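Local coordinates for protein fumarate lyase (Mesorhizobium sp., PDB 3C8T) that belongs to the fumarate lyase family of largely helical proteins and assembles from four copies of its chain, at residues S285-V296 with V331-M342; V31-R39 with A52-F62. All coordinates share one frame; numbering follows the deposited sequence.

Overall arrangement
Contact 2 comes first along the chain, joining helix 23-43 to helix 49-61 across a short connection; contact 1 follows far downstream, where helix 284-306 meets helix 315-344. Their centres are 39 Å apart and their nearest atoms about 19 Å, so they do not touch. Contact 1 sits in the middle of the elongated chain, 9 Å from its centre, among the long helices that in this family bundle together across subunits. Contact 2 lies 35 Å from the chain centre, near one end of the molecule, and meets no other subunit. Both are antiparallel helix pairs, one buried in the middle of the chain, where other subunits come close, and one in a peripheral helical lobe.

Contact 1. Residues S285-V296 with V331-M342; sequences SCELILAGARIV and VASGILYQAEFM
The side-chain amide of Q338 meets L288 with one face and S285 with its oxygen edge. L288 CD1 stands over that face, 3.8 Å from Q338 CD, while S285 OG lies in the carbonyl plane and donates to Q338 OE1 at 2.9 Å, with a C=O...donor angle of 152°. With CG of the glutamine anti to the carbonyl carbon, a bend at chi2 (-54°) turns OE1 to the serine. The F341 ring offers an edge instead, and S285 OG lies close to its plane beside CD2. M342 SD closes this end, touching S285 CB and, at 3.7 Å, C286 SG.

The two segments run antiparallel, their N-to-C directions 153° apart, as neighbours in the long-helix bundle characteristic of the fumarate lyase fold. Knobs-into-holes packing marks the middle: I289 sits among I335, Q338, A339 and M342, its CD1 3.9 Å from both A339 CB and M342 CE. L245 of helix 229-255 covers I289 further. Beyond it I335 lies over the backbone of G292, where there is no side chain in its path. Its CG2 comes within 3.4 Å of L288 O and its CD1 reaches A293 N at 3.7 Å. The last layer is V296 against V331, the two side chains lying alongside each other and pointing opposite ways, with V296 CG2 3.5 Å from V331 CG1. The 285-296 helix also serves the assembly: H319 of a second subunit packs on L288 and hydrogen-bonds E287.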
ATOM      1  N   SER A 285      22.013   0.253 -11.608  1.00 30.09           N
ATOM      2  CA  SER A 285      21.696  -0.826 -10.671  1.00 29.85           C
ATOM      3  C   SER A 285      20.859  -0.271  -9.523  1.00 29.30           C
ATOM      4  O   SER A 285      19.871  -0.900  -9.141  1.00 29.35           O
ATOM      5  CB  SER A 285      22.934  -1.602 -10.205  1.00 29.60           C
ATOM      6  OG  SER A 285      23.433  -2.371 -11.299  1.00 30.04           O
ATOM      7  N   CYS A 286      21.202   0.935  -9.064  1.00 29.06           N
ATOM      8  CA  CYS A 286      20.481   1.615  -7.980  1.00 29.65           C
ATOM      9  C   CYS A 286      19.056   1.942  -8.444  1.00 29.17           C
ATOM     10  O   CYS A 286      18.098   1.732  -7.687  1.00 28.75           O
ATOM     11  CB  CYS A 286      21.186   2.890  -7.562  1.00 28.83           C
ATOM     12  SG  CYS A 286      22.780   2.651  -6.735  1.00 33.69           S
ATOM     13  N   GLU A 287      18.924   2.439  -9.681  1.00 28.20           N
ATOM     14  CA  GLU A 287      17.595   2.666 -10.252  1.00 28.42           C
ATOM     15  C   GLU A 287      16.743   1.402 -10.165  1.00 27.76           C
ATOM     16  O   GLU A 287      15.667   1.441  -9.644  1.00 28.11           O
ATOM     17  CB  GLU A 287      17.686   3.123 -11.696  1.00 28.21           C
ATOM     18  CG  GLU A 287      16.402   3.080 -12.453  1.00 29.13           C
ATOM     19  CD  GLU A 287      16.606   3.047 -13.962  1.00 31.07           C
ATOM     20  OE1 GLU A 287      17.597   3.635 -14.442  1.00 35.49           O
ATOM     21  OE2 GLU A 287      15.759   2.485 -14.685  1.00 32.58           O
ATOM     22  N   LEU A 288      17.256   0.277 -10.652  1.00 27.91           N
ATOM     23  CA  LEU A 288      16.468  -0.959 -10.732  1.00 27.49           C
ATOM     24  C   LEU A 288      16.124  -1.473  -9.329  1.00 26.77           C
ATOM     25  O   LEU A 288      15.012  -1.921  -9.096  1.00 26.29           O
ATOM     26  CB  LEU A 288      17.231  -2.039 -11.534  1.00 27.66           C
ATOM     27  CG  LEU A 288      17.488  -1.673 -13.003  1.00 28.87           C
ATOM     28  CD1 LEU A 288      18.497  -2.610 -13.643  1.00 29.79           C
ATOM     29  CD2 LEU A 288      16.206  -1.734 -13.749  1.00 30.17           C
ATOM     30  N   ILE A 289      17.087  -1.403  -8.421  1.00 25.89           N
ATOM     31  CA  ILE A 289      16.907  -1.860  -7.052  1.00 26.60           C
ATOM     32  C   ILE A 289      15.824  -1.076  -6.341  1.00 26.89           C
ATOM     33  O   ILE A 289      14.941  -1.654  -5.711  1.00 27.24           O
ATOM     34  CB  ILE A 289      18.218  -1.774  -6.227  1.00 26.56           C
ATOM     35  CG1 ILE A 289      19.246  -2.792  -6.738  1.00 27.28           C
ATOM     36  CG2 ILE A 289      17.921  -2.052  -4.746  1.00 27.01           C
ATOM     37  CD1 ILE A 289      20.600  -2.751  -6.032  1.00 24.99           C
ATOM     38  N   LEU A 290      15.870   0.238  -6.489  1.00 27.70           N
ATOM     39  CA  LEU A 290      14.986   1.139  -5.792  1.00 28.76           C
ATOM     40  C   LEU A 290      13.536   1.089  -6.330  1.00 28.40           C
ATOM     41  O   LEU A 290      12.581   1.130  -5.556  1.00 28.18           O
ATOM     42  CB  LEU A 290      15.554   2.560  -5.882  1.00 29.76           C
ATOM     43  CG  LEU A 290      16.694   2.877  -4.877  1.00 30.22           C
ATOM     44  CD1 LEU A 290      17.409   4.193  -5.243  1.00 25.49           C
ATOM     45  CD2 LEU A 290      16.154   2.941  -3.445  1.00 28.07           C
ATOM     46  N   ALA A 291      13.372   0.992  -7.644  1.00 26.88           N
ATOM     47  CA  ALA A 291      12.045   0.758  -8.200  1.00 27.09           C
ATOM     48  C   ALA A 291      11.531  -0.627  -7.790  1.00 26.52           C
ATOM     49  O   ALA A 291      10.377  -0.752  -7.374  1.00 26.78           O
ATOM     50  CB  ALA A 291      12.064   0.882  -9.762  1.00 26.77           C
ATOM     51  N   GLY A 292      12.393  -1.651  -7.899  1.00 25.43           N
ATOM     52  CA  GLY A 292      12.029  -3.038  -7.607  1.00 26.34           C
ATOM     53  C   GLY A 292      11.594  -3.256  -6.172  1.00 27.31           C
ATOM     54  O   GLY A 292      10.620  -3.975  -5.923  1.00 28.68           O
ATOM     55  N   ALA A 293      12.303  -2.638  -5.229  1.00 26.69           N
ATOM     56  CA  ALA A 293      11.942  -2.665  -3.827  1.00 26.70           C
ATOM     57  C   ALA A 293      10.518  -2.231  -3.529  1.00 27.31           C
ATOM     58  O   ALA A 293       9.850  -2.840  -2.687  1.00 27.71           O
ATOM     59  CB  ALA A 293      12.918  -1.837  -3.006  1.00 26.59           C
ATOM     60  N   ARG A 294      10.053  -1.177  -4.192  1.00 27.79           N
ATOM     61  CA  ARG A 294       8.654  -0.744  -4.074  1.00 29.23           C
ATOM     62  C   ARG A 294       7.666  -1.731  -4.689  1.00 29.11           C
ATOM     63  O   ARG A 294       6.534  -1.829  -4.216  1.00 30.61           O
ATOM     64  CB  ARG A 294       8.424   0.586  -4.809  1.00 29.57           C
ATOM     65  CG  ARG A 294       8.754   1.797  -4.091  1.00 32.17           C
ATOM     66  CD  ARG A 294      10.111   1.720  -3.449  1.00 39.02           C
ATOM     67  NE  ARG A 294      10.368   2.913  -2.649  1.00 42.98           N
ATOM     68  CZ  ARG A 294      11.338   3.774  -2.924  1.00 45.95           C
ATOM     69  NH1 ARG A 294      12.128   3.554  -3.965  1.00 45.01           N
ATOM     70  NH2 ARG A 294      11.524   4.847  -2.162  1.00 46.27           N
ATOM     71  N   ILE A 295       8.058  -2.396  -5.781  1.00 28.16           N
ATOM     72  CA  ILE A 295       7.184  -3.351  -6.459  1.00 27.42           C
ATOM     73  C   ILE A 295       7.044  -4.628  -5.606  1.00 27.60           C
ATOM     74  O   ILE A 295       5.944  -5.201  -5.480  1.00 27.55           O
ATOM     75  CB  ILE A 295       7.742  -3.751  -7.848  1.00 27.86           C
ATOM     76  CG1 ILE A 295       7.794  -2.569  -8.824  1.00 28.27           C
ATOM     77  CG2 ILE A 295       6.967  -4.943  -8.424  1.00 26.80           C
ATOM     78  CD1 ILE A 295       6.499  -1.902  -9.000  1.00 31.91           C
ATOM     79  N   VAL A 296       8.159  -5.083  -5.036  1.00 26.32           N
ATOM     80  CA  VAL A 296       8.145  -6.224  -4.094  1.00 26.24           C
ATOM     81  C   VAL A 296       7.297  -5.873  -2.862  1.00 25.89           C
ATOM     82  O   VAL A 296       6.453  -6.650  -2.459  1.00 25.50           O
ATOM     83  CB  VAL A 296       9.576  -6.653  -3.664  1.00 25.65           C
ATOM     84  CG1 VAL A 296       9.497  -7.902  -2.757  1.00 28.43           C
ATOM     85  CG2 VAL A 296      10.389  -6.989  -4.893  1.00 26.06           C
ATOM     86  N   VAL A 331      11.194 -10.327  -9.339  1.00 28.04           N
ATOM     87  CA  VAL A 331      11.723  -8.994  -9.058  1.00 26.82           C
ATOM     88  C   VAL A 331      12.740  -9.020  -7.894  1.00 27.23           C
ATOM     89  O   VAL A 331      13.823  -8.432  -7.996  1.00 26.68           O
ATOM     90  CB  VAL A 331      10.585  -8.011  -8.741  1.00 28.50           C
ATOM     91  CG1 VAL A 331      11.169  -6.642  -8.313  1.00 27.18           C
ATOM     92  CG2 VAL A 331       9.623  -7.879  -9.938  1.00 26.80           C
ATOM     93  N   ALA A 332      12.423  -9.709  -6.798  1.00 24.90           N
ATOM     94  CA  ALA A 332      13.411  -9.751  -5.725  1.00 26.05           C
ATOM     95  C   ALA A 332      14.733 -10.409  -6.141  1.00 25.66           C
ATOM     96  O   ALA A 332      15.797  -9.979  -5.731  1.00 26.29           O
ATOM     97  CB  ALA A 332      12.836 -10.427  -4.444  1.00 25.51           C
ATOM     98  N   SER A 333      14.643 -11.454  -6.954  1.00 26.09           N
ATOM     99  CA  SER A 333      15.799 -12.109  -7.525  1.00 27.05           C
ATOM    100  C   SER A 333      16.595 -11.209  -8.452  1.00 26.92           C
ATOM    101  O   SER A 333      17.829 -11.244  -8.452  1.00 27.62           O
ATOM    102  CB  SER A 333      15.361 -13.373  -8.294  1.00 27.38           C
ATOM    103  OG  SER A 333      16.455 -14.266  -8.521  1.00 29.36           O
ATOM    104  N   GLY A 334      15.904 -10.419  -9.269  1.00 26.71           N
ATOM    105  CA  GLY A 334      16.594  -9.529 -10.204  1.00 25.97           C
ATOM    106  C   GLY A 334      17.325  -8.399  -9.533  1.00 25.01           C
ATOM    107  O   GLY A 334      18.448  -8.070  -9.916  1.00 25.22           O
ATOM    108  N   ILE A 335      16.706  -7.782  -8.534  1.00 25.81           N
ATOM    109  CA  ILE A 335      17.406  -6.717  -7.764  1.00 25.99           C
ATOM    110  C   ILE A 335      18.543  -7.260  -6.864  1.00 26.18           C
ATOM    111  O   ILE A 335      19.589  -6.589  -6.713  1.00 27.09           O
ATOM    112  CB  ILE A 335      16.427  -5.713  -7.015  1.00 25.70           C
ATOM    113  CG1 ILE A 335      15.694  -6.373  -5.854  1.00 25.81           C
ATOM    114  CG2 ILE A 335      15.419  -5.113  -7.996  1.00 24.58           C
ATOM    115  CD1 ILE A 335      14.727  -5.434  -5.197  1.00 26.21           C
ATOM    116  N   LEU A 336      18.375  -8.466  -6.293  1.00 26.03           N
ATOM    117  CA  LEU A 336      19.551  -9.145  -5.682  1.00 27.03           C
ATOM    118  C   LEU A 336      20.660  -9.372  -6.677  1.00 27.18           C
ATOM    119  O   LEU A 336      21.825  -9.184  -6.339  1.00 28.04           O
ATOM    120  CB  LEU A 336      19.233 -10.469  -5.010  1.00 25.93           C
ATOM    121  CG  LEU A 336      18.553 -10.374  -3.655  1.00 25.77           C
ATOM    122  CD1 LEU A 336      17.711 -11.628  -3.505  1.00 22.91           C
ATOM    123  CD2 LEU A 336      19.536 -10.136  -2.463  1.00 19.40           C
ATOM    124  N   TYR A 337      20.319  -9.751  -7.900  1.00 28.47           N
ATOM    125  CA  TYR A 337      21.366  -9.928  -8.910  1.00 30.13           C
ATOM    126  C   TYR A 337      22.052  -8.590  -9.273  1.00 30.21           C
ATOM    127  O   TYR A 337      23.286  -8.521  -9.444  1.00 30.56           O
ATOM    128  CB  TYR A 337      20.902 -10.690 -10.185  1.00 30.63           C
ATOM    129  CG  TYR A 337      22.013 -10.599 -11.201  1.00 33.02           C
ATOM    130  CD1 TYR A 337      21.949  -9.669 -12.250  1.00 35.26           C
ATOM    131  CD2 TYR A 337      23.208 -11.343 -11.027  1.00 34.22           C
ATOM    132  CE1 TYR A 337      23.027  -9.507 -13.143  1.00 37.42           C
ATOM    133  CE2 TYR A 337      24.279 -11.202 -11.915  1.00 36.24           C
ATOM    134  CZ  TYR A 337      24.186 -10.283 -12.959  1.00 35.79           C
ATOM    135  OH  TYR A 337      25.240 -10.110 -13.818  1.00 38.29           O
ATOM    136  N   GLN A 338      21.259  -7.534  -9.393  1.00 30.52           N
ATOM    137  CA  GLN A 338      21.808  -6.186  -9.639  1.00 30.83           C
ATOM    138  C   GLN A 338      22.758  -5.770  -8.517  1.00 30.20           C
ATOM    139  O   GLN A 338      23.820  -5.233  -8.790  1.00 30.04           O
ATOM    140  CB  GLN A 338      20.701  -5.144  -9.805  1.00 30.75           C
ATOM    141  CG  GLN A 338      19.930  -5.261 -11.104  1.00 33.14           C
ATOM    142  CD  GLN A 338      20.857  -5.236 -12.322  1.00 32.69           C
ATOM    143  OE1 GLN A 338      21.752  -4.412 -12.402  1.00 34.52           O
ATOM    144  NE2 GLN A 338      20.653  -6.153 -13.246  1.00 28.22           N
ATOM    145  N   ALA A 339      22.389  -6.072  -7.268  1.00 30.61           N
ATOM    146  CA  ALA A 339      23.265  -5.797  -6.097  1.00 29.90           C
ATOM    147  C   ALA A 339      24.551  -6.627  -6.079  1.00 30.26           C
ATOM    148  O   ALA A 339      25.616  -6.070  -5.797  1.00 29.60           O
ATOM    149  CB  ALA A 339      22.522  -5.951  -4.810  1.00 29.41           C
ATOM    150  N   GLU A 340      24.455  -7.933  -6.361  1.00 31.03           N
ATOM    151  CA  GLU A 340      25.652  -8.810  -6.543  1.00 32.72           C
ATOM    152  C   GLU A 340      26.667  -8.171  -7.532  1.00 32.32           C
ATOM    153  O   GLU A 340      27.847  -8.096  -7.275  1.00 32.23           O
ATOM    154  CB  GLU A 340      25.285 -10.194  -7.143  1.00 32.64           C
ATOM    155  CG  GLU A 340      24.615 -11.228  -6.263  1.00 34.15           C
ATOM    156  CD  GLU A 340      24.262 -12.501  -7.054  1.00 35.86           C
ATOM    157  OE1 GLU A 340      25.181 -13.318  -7.310  1.00 41.26           O
ATOM    158  OE2 GLU A 340      23.074 -12.699  -7.414  1.00 36.90           O
ATOM    159  N   PHE A 341      26.157  -7.763  -8.682  1.00 32.34           N
ATOM    160  CA  PHE A 341      26.958  -7.201  -9.739  1.00 32.63           C
ATOM    161  C   PHE A 341      27.581  -5.866  -9.340  1.00 32.20           C
ATOM    162  O   PHE A 341      28.778  -5.671  -9.511  1.00 33.44           O
ATOM    163  CB  PHE A 341      26.077  -7.015 -10.973  1.00 32.84           C
ATOM    164  CG  PHE A 341      26.762  -6.302 -12.097  1.00 34.01           C
ATOM    165  CD1 PHE A 341      27.676  -6.985 -12.912  1.00 35.65           C
ATOM    166  CD2 PHE A 341      26.485  -4.973 -12.359  1.00 33.30           C
ATOM    167  CE1 PHE A 341      28.334  -6.326 -13.958  1.00 37.56           C
ATOM    168  CE2 PHE A 341      27.136  -4.310 -13.406  1.00 35.77           C
ATOM    169  CZ  PHE A 341      28.068  -4.992 -14.202  1.00 35.16           C
ATOM    170  N   MET A 342      26.760  -4.964  -8.792  1.00 31.78           N
ATOM    171  CA  MET A 342      27.179  -3.626  -8.442  1.00 30.81           C
ATOM    172  C   MET A 342      28.203  -3.637  -7.316  1.00 31.17           C
ATOM    173  O   MET A 342      29.224  -2.954  -7.410  1.00 31.64           O
ATOM    174  CB  MET A 342      25.976  -2.727  -8.115  1.00 30.97           C
ATOM    175  CG  MET A 342      26.305  -1.366  -7.410  1.00 30.57           C
ATOM    176  SD  MET A 342      24.811  -0.417  -7.083  1.00 28.92           S
ATOM    177  CE  MET A 342      24.165  -1.217  -5.567  1.00 25.67           C
TER

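Contact 2. Residues V31-R39 with A52-F62; sequences VETEVALAR and AAGITAAARTF
V35 presses into A59 at the tightest point of this antiparallel helix pair, its CG2 only 3.3 Å from A59 CB, closer than usual for two carbons. The segment axes come within 9.0 Å, and A38, A52 and A59 are consistent with that spacing. One turn further along the helix, A38 CB rests 3.9 Å from I55 CG2, and A52 CB lies against the backbone of A38, 3.5 Å from its O. I55 also touches L98, so this side of the hairpin faces the protein. V31 continues the row in the other direction: CG1 meets A59 CB, and CG2 lies at the edge of the F62 ring, near its plane, 4.0 Å from CE2. Helices 23-43 and 49-61 are consecutive in the N-terminal part of the chain, and F62 packs on L87 of helix 80-91.

Toward solvent, where R39 and T56 are both partly exposed, the contact is polar and not closed by a hydrogen bond. R39, bent at chi2 and chi3, crosses the side chain of T56 at about a right angle. One guanidinium face has T56 CG2 above it, offset toward the rim. R39 NE comes to 2.9 Å from T56 OG1, but at a poor angle. The hydroxyl donates instead to A52 O at 3.1 Å.

Between the two segments the hold is therefore mostly apolar contact, and the hydroxyl of T56 is spent on its own helix.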
ATOM      1  N   VAL A  31       2.417 -32.421 -13.017  1.00 35.39           N
ATOM      2  CA  VAL A  31       2.614 -33.831 -13.341  1.00 35.51           C
ATOM      3  C   VAL A  31       3.396 -34.533 -12.225  1.00 36.51           C
ATOM      4  O   VAL A  31       2.969 -35.602 -11.739  1.00 38.25           O
ATOM      5  CB  VAL A  31       3.345 -34.000 -14.709  1.00 35.82           C
ATOM      6  CG1 VAL A  31       3.511 -35.459 -15.049  1.00 36.60           C
ATOM      7  CG2 VAL A  31       2.597 -33.269 -15.823  1.00 34.03           C
ATOM      8  N   GLU A  32       4.515 -33.933 -11.793  1.00 36.42           N
ATOM      9  CA  GLU A  32       5.318 -34.486 -10.692  1.00 36.76           C
ATOM     10  C   GLU A  32       4.463 -34.811  -9.467  1.00 35.17           C
ATOM     11  O   GLU A  32       4.597 -35.878  -8.871  1.00 35.62           O
ATOM     12  CB  GLU A  32       6.529 -33.575 -10.357  1.00 36.49           C
ATOM     13  CG  GLU A  32       7.251 -33.969  -9.079  1.00 39.88           C
ATOM     14  CD  GLU A  32       8.456 -33.102  -8.720  1.00 40.97           C
ATOM     15  OE1 GLU A  32       8.799 -32.144  -9.472  1.00 45.30           O
ATOM     16  OE2 GLU A  32       9.075 -33.399  -7.659  1.00 45.60           O
ATOM     17  N   THR A  33       3.549 -33.910  -9.121  1.00 34.97           N
ATOM     18  CA  THR A  33       2.645 -34.057  -7.971  1.00 33.42           C
ATOM     19  C   THR A  33       1.662 -35.222  -8.184  1.00 33.34           C
ATOM     20  O   THR A  33       1.462 -36.032  -7.274  1.00 32.07           O
ATOM     21  CB  THR A  33       1.881 -32.737  -7.760  1.00 34.16           C
ATOM     22  OG1 THR A  33       2.823 -31.667  -7.578  1.00 33.37           O
ATOM     23  CG2 THR A  33       0.876 -32.795  -6.564  1.00 33.60           C
ATOM     24  N   GLU A  34       1.043 -35.290  -9.371  1.00 32.74           N
ATOM     25  CA  GLU A  34       0.039 -36.326  -9.673  1.00 33.57           C
ATOM     26  C   GLU A  34       0.656 -37.740  -9.659  1.00 34.20           C
ATOM     27  O   GLU A  34       0.026 -38.689  -9.194  1.00 34.65           O
ATOM     28  CB  GLU A  34      -0.602 -36.079 -11.028  1.00 33.45           C
ATOM     29  CG  GLU A  34      -1.484 -34.843 -11.076  1.00 36.20           C
ATOM     30  CD  GLU A  34      -2.933 -35.109 -10.657  1.00 38.79           C
ATOM     31  OE1 GLU A  34      -3.255 -36.239 -10.215  1.00 38.98           O
ATOM     32  OE2 GLU A  34      -3.750 -34.175 -10.798  1.00 40.51           O
ATOM     33  N   VAL A  35       1.878 -37.860 -10.176  1.00 34.69           N
ATOM     34  CA  VAL A  35       2.607 -39.123 -10.222  1.00 35.84           C
ATOM     35  C   VAL A  35       2.943 -39.557  -8.816  1.00 36.14           C
ATOM     36  O   VAL A  35       2.775 -40.729  -8.470  1.00 37.48           O
ATOM     37  CB  VAL A  35       3.937 -38.989 -11.039  1.00 35.89           C
ATOM     38  CG1 VAL A  35       4.874 -40.200 -10.812  1.00 37.61           C
ATOM     39  CG2 VAL A  35       3.644 -38.811 -12.489  1.00 35.80           C
ATOM     40  N   ALA A  36       3.411 -38.617  -7.997  1.00 35.97           N
ATOM     41  CA  ALA A  36       3.761 -38.918  -6.622  1.00 35.13           C
ATOM     42  C   ALA A  36       2.500 -39.314  -5.873  1.00 35.22           C
ATOM     43  O   ALA A  36       2.538 -40.198  -5.011  1.00 35.83           O
ATOM     44  CB  ALA A  36       4.456 -37.732  -5.962  1.00 34.67           C
ATOM     45  N   LEU A  37       1.368 -38.699  -6.205  1.00 35.43           N
ATOM     46  CA  LEU A  37       0.099 -39.051  -5.532  1.00 35.35           C
ATOM     47  C   LEU A  37      -0.299 -40.495  -5.834  1.00 36.49           C
ATOM     48  O   LEU A  37      -0.700 -41.230  -4.925  1.00 36.55           O
ATOM     49  CB  LEU A  37      -1.020 -38.095  -5.921  1.00 34.95           C
ATOM     50  CG  LEU A  37      -2.440 -38.413  -5.420  1.00 34.50           C
ATOM     51  CD1 LEU A  37      -2.579 -38.352  -3.891  1.00 30.30           C
ATOM     52  CD2 LEU A  37      -3.383 -37.481  -6.075  1.00 36.55           C
ATOM     53  N   ALA A  38      -0.157 -40.888  -7.103  1.00 37.62           N
ATOM     54  CA  ALA A  38      -0.416 -42.276  -7.558  1.00 38.80           C
ATOM     55  C   ALA A  38       0.469 -43.273  -6.833  1.00 39.50           C
ATOM     56  O   ALA A  38      -0.012 -44.331  -6.400  1.00 39.09           O
ATOM     57  CB  ALA A  38      -0.201 -42.404  -9.059  1.00 38.36           C
ATOM     58  N   ARG A  39       1.750 -42.922  -6.689  1.00 40.31           N
ATOM     59  CA  ARG A  39       2.715 -43.779  -6.017  1.00 41.45           C
ATOM     60  C   ARG A  39       2.415 -43.943  -4.552  1.00 41.01           C
ATOM     61  O   ARG A  39       2.470 -45.059  -4.014  1.00 40.95           O
ATOM     62  CB  ARG A  39       4.116 -43.206  -6.148  1.00 42.39           C
ATOM     63  CG  ARG A  39       5.143 -44.254  -6.479  1.00 48.27           C
ATOM     64  CD  ARG A  39       5.352 -44.314  -7.978  1.00 56.97           C
ATOM     65  NE  ARG A  39       5.878 -43.036  -8.476  1.00 62.22           N
ATOM     66  CZ  ARG A  39       7.153 -42.654  -8.383  1.00 63.99           C
ATOM     67  NH1 ARG A  39       8.060 -43.458  -7.820  1.00 63.74           N
ATOM     68  NH2 ARG A  39       7.521 -41.465  -8.866  1.00 65.91           N
ATOM     69  N   ALA A  52      -0.346 -47.506 -10.704  1.00 42.23           N
ATOM     70  CA  ALA A  52       0.714 -46.525 -10.359  1.00 42.09           C
ATOM     71  C   ALA A  52       1.963 -46.691 -11.227  1.00 41.58           C
ATOM     72  O   ALA A  52       2.516 -45.706 -11.718  1.00 41.40           O
ATOM     73  CB  ALA A  52       1.068 -46.571  -8.835  1.00 40.92           C
ATOM     74  N   ALA A  53       2.377 -47.947 -11.441  1.00 41.38           N
ATOM     75  CA  ALA A  53       3.488 -48.265 -12.343  1.00 40.87           C
ATOM     76  C   ALA A  53       3.225 -47.686 -13.730  1.00 40.53           C
ATOM     77  O   ALA A  53       4.090 -47.049 -14.327  1.00 40.11           O
ATOM     78  CB  ALA A  53       3.681 -49.787 -12.417  1.00 41.23           C
ATOM     79  N   GLY A  54       2.005 -47.896 -14.221  1.00 40.73           N
ATOM     80  CA  GLY A  54       1.579 -47.416 -15.540  1.00 40.89           C
ATOM     81  C   GLY A  54       1.610 -45.899 -15.573  1.00 41.00           C
ATOM     82  O   GLY A  54       2.107 -45.301 -16.510  1.00 40.85           O
ATOM     83  N   ILE A  55       1.077 -45.275 -14.533  1.00 41.82           N
ATOM     84  CA  ILE A  55       1.114 -43.817 -14.441  1.00 41.95           C
ATOM     85  C   ILE A  55       2.576 -43.320 -14.387  1.00 42.27           C
ATOM     86  O   ILE A  55       2.933 -42.378 -15.092  1.00 41.96           O
ATOM     87  CB  ILE A  55       0.285 -43.302 -13.213  1.00 42.57           C
ATOM     88  CG1 ILE A  55      -1.226 -43.328 -13.527  1.00 38.93           C
ATOM     89  CG2 ILE A  55       0.747 -41.874 -12.755  1.00 41.25           C
ATOM     90  CD1 ILE A  55      -2.059 -43.560 -12.313  1.00 33.66           C
ATOM     91  N   THR A  56       3.412 -43.945 -13.554  1.00 42.87           N
ATOM     92  CA  THR A  56       4.804 -43.502 -13.456  1.00 44.03           C
ATOM     93  C   THR A  56       5.482 -43.552 -14.836  1.00 44.30           C
ATOM     94  O   THR A  56       6.026 -42.532 -15.293  1.00 44.86           O
ATOM     95  CB  THR A  56       5.599 -44.267 -12.394  1.00 44.58           C
ATOM     96  OG1 THR A  56       5.053 -43.982 -11.103  1.00 44.37           O
ATOM     97  CG2 THR A  56       7.093 -43.847 -12.416  1.00 45.54           C
ATOM     98  N   ALA A  57       5.403 -44.700 -15.516  1.00 43.82           N
ATOM     99  CA  ALA A  57       5.985 -44.837 -16.866  1.00 44.12           C
ATOM    100  C   ALA A  57       5.403 -43.892 -17.909  1.00 44.39           C
ATOM    101  O   ALA A  57       6.147 -43.337 -18.727  1.00 44.81           O
ATOM    102  CB  ALA A  57       5.918 -46.301 -17.369  1.00 44.36           C
ATOM    103  N   ALA A  58       4.090 -43.693 -17.910  1.00 44.14           N
ATOM    104  CA  ALA A  58       3.526 -42.773 -18.910  1.00 44.65           C
ATOM    105  C   ALA A  58       4.096 -41.355 -18.710  1.00 44.55           C
ATOM    106  O   ALA A  58       4.406 -40.658 -19.680  1.00 44.16           O
ATOM    107  CB  ALA A  58       1.992 -42.756 -18.851  1.00 44.04           C
ATOM    108  N   ALA A  59       4.221 -40.934 -17.444  1.00 44.38           N
ATOM    109  CA  ALA A  59       4.774 -39.606 -17.130  1.00 44.44           C
ATOM    110  C   ALA A  59       6.236 -39.428 -17.571  1.00 44.48           C
ATOM    111  O   ALA A  59       6.605 -38.336 -17.969  1.00 43.81           O
ATOM    112  CB  ALA A  59       4.608 -39.280 -15.645  1.00 43.60           C
ATOM    113  N   ARG A  60       7.057 -40.488 -17.512  1.00 45.27           N
ATOM    114  CA  ARG A  60       8.471 -40.388 -17.988  1.00 46.56           C
ATOM    115  C   ARG A  60       8.525 -39.952 -19.453  1.00 47.09           C
ATOM    116  O   ARG A  60       9.386 -39.153 -19.835  1.00 47.21           O
ATOM    117  CB  ARG A  60       9.259 -41.691 -17.811  1.00 46.15           C
ATOM    118  CG  ARG A  60       9.404 -42.146 -16.372  1.00 47.72           C
ATOM    119  CD  ARG A  60      10.244 -43.389 -16.259  1.00 49.04           C
ATOM    120  NE  ARG A  60      11.662 -43.112 -16.435  1.00 50.73           N
ATOM    121  CZ  ARG A  60      12.584 -44.033 -16.717  1.00 51.73           C
ATOM    122  NH1 ARG A  60      12.243 -45.306 -16.903  1.00 50.00           N
ATOM    123  NH2 ARG A  60      13.855 -43.671 -16.832  1.00 52.52           N
ATOM    124  N   THR A  61       7.564 -40.430 -20.251  1.00 47.46           N
ATOM    125  CA  THR A  61       7.526 -40.129 -21.690  1.00 48.10           C
ATOM    126  C   THR A  61       6.571 -38.992 -22.061  1.00 48.71           C
ATOM    127  O   THR A  61       6.516 -38.590 -23.222  1.00 48.29           O
ATOM    128  CB  THR A  61       7.223 -41.416 -22.543  1.00 48.56           C
ATOM    129  OG1 THR A  61       6.011 -42.044 -22.090  1.00 46.42           O
ATOM    130  CG2 THR A  61       8.379 -42.447 -22.414  1.00 48.38           C
ATOM    131  N   PHE A  62       5.822 -38.478 -21.074  1.00 49.38           N
ATOM    132  CA  PHE A  62       4.712 -37.533 -21.338  1.00 49.53           C
ATOM    133  C   PHE A  62       5.214 -36.142 -21.638  1.00 50.00           C
ATOM    134  O   PHE A  62       6.049 -35.605 -20.907  1.00 50.51           O
ATOM    135  CB  PHE A  62       3.686 -37.496 -20.177  1.00 49.37           C
ATOM    136  CG  PHE A  62       2.594 -36.446 -20.332  1.00 49.19           C
ATOM    137  CD1 PHE A  62       1.727 -36.459 -21.418  1.00 48.10           C
ATOM    138  CD2 PHE A  62       2.431 -35.445 -19.374  1.00 49.32           C
ATOM    139  CE1 PHE A  62       0.745 -35.493 -21.548  1.00 48.29           C
ATOM    140  CE2 PHE A  62       1.434 -34.478 -19.502  1.00 48.21           C
ATOM    141  CZ  PHE A  62       0.598 -34.508 -20.578  1.00 48.63           C
TER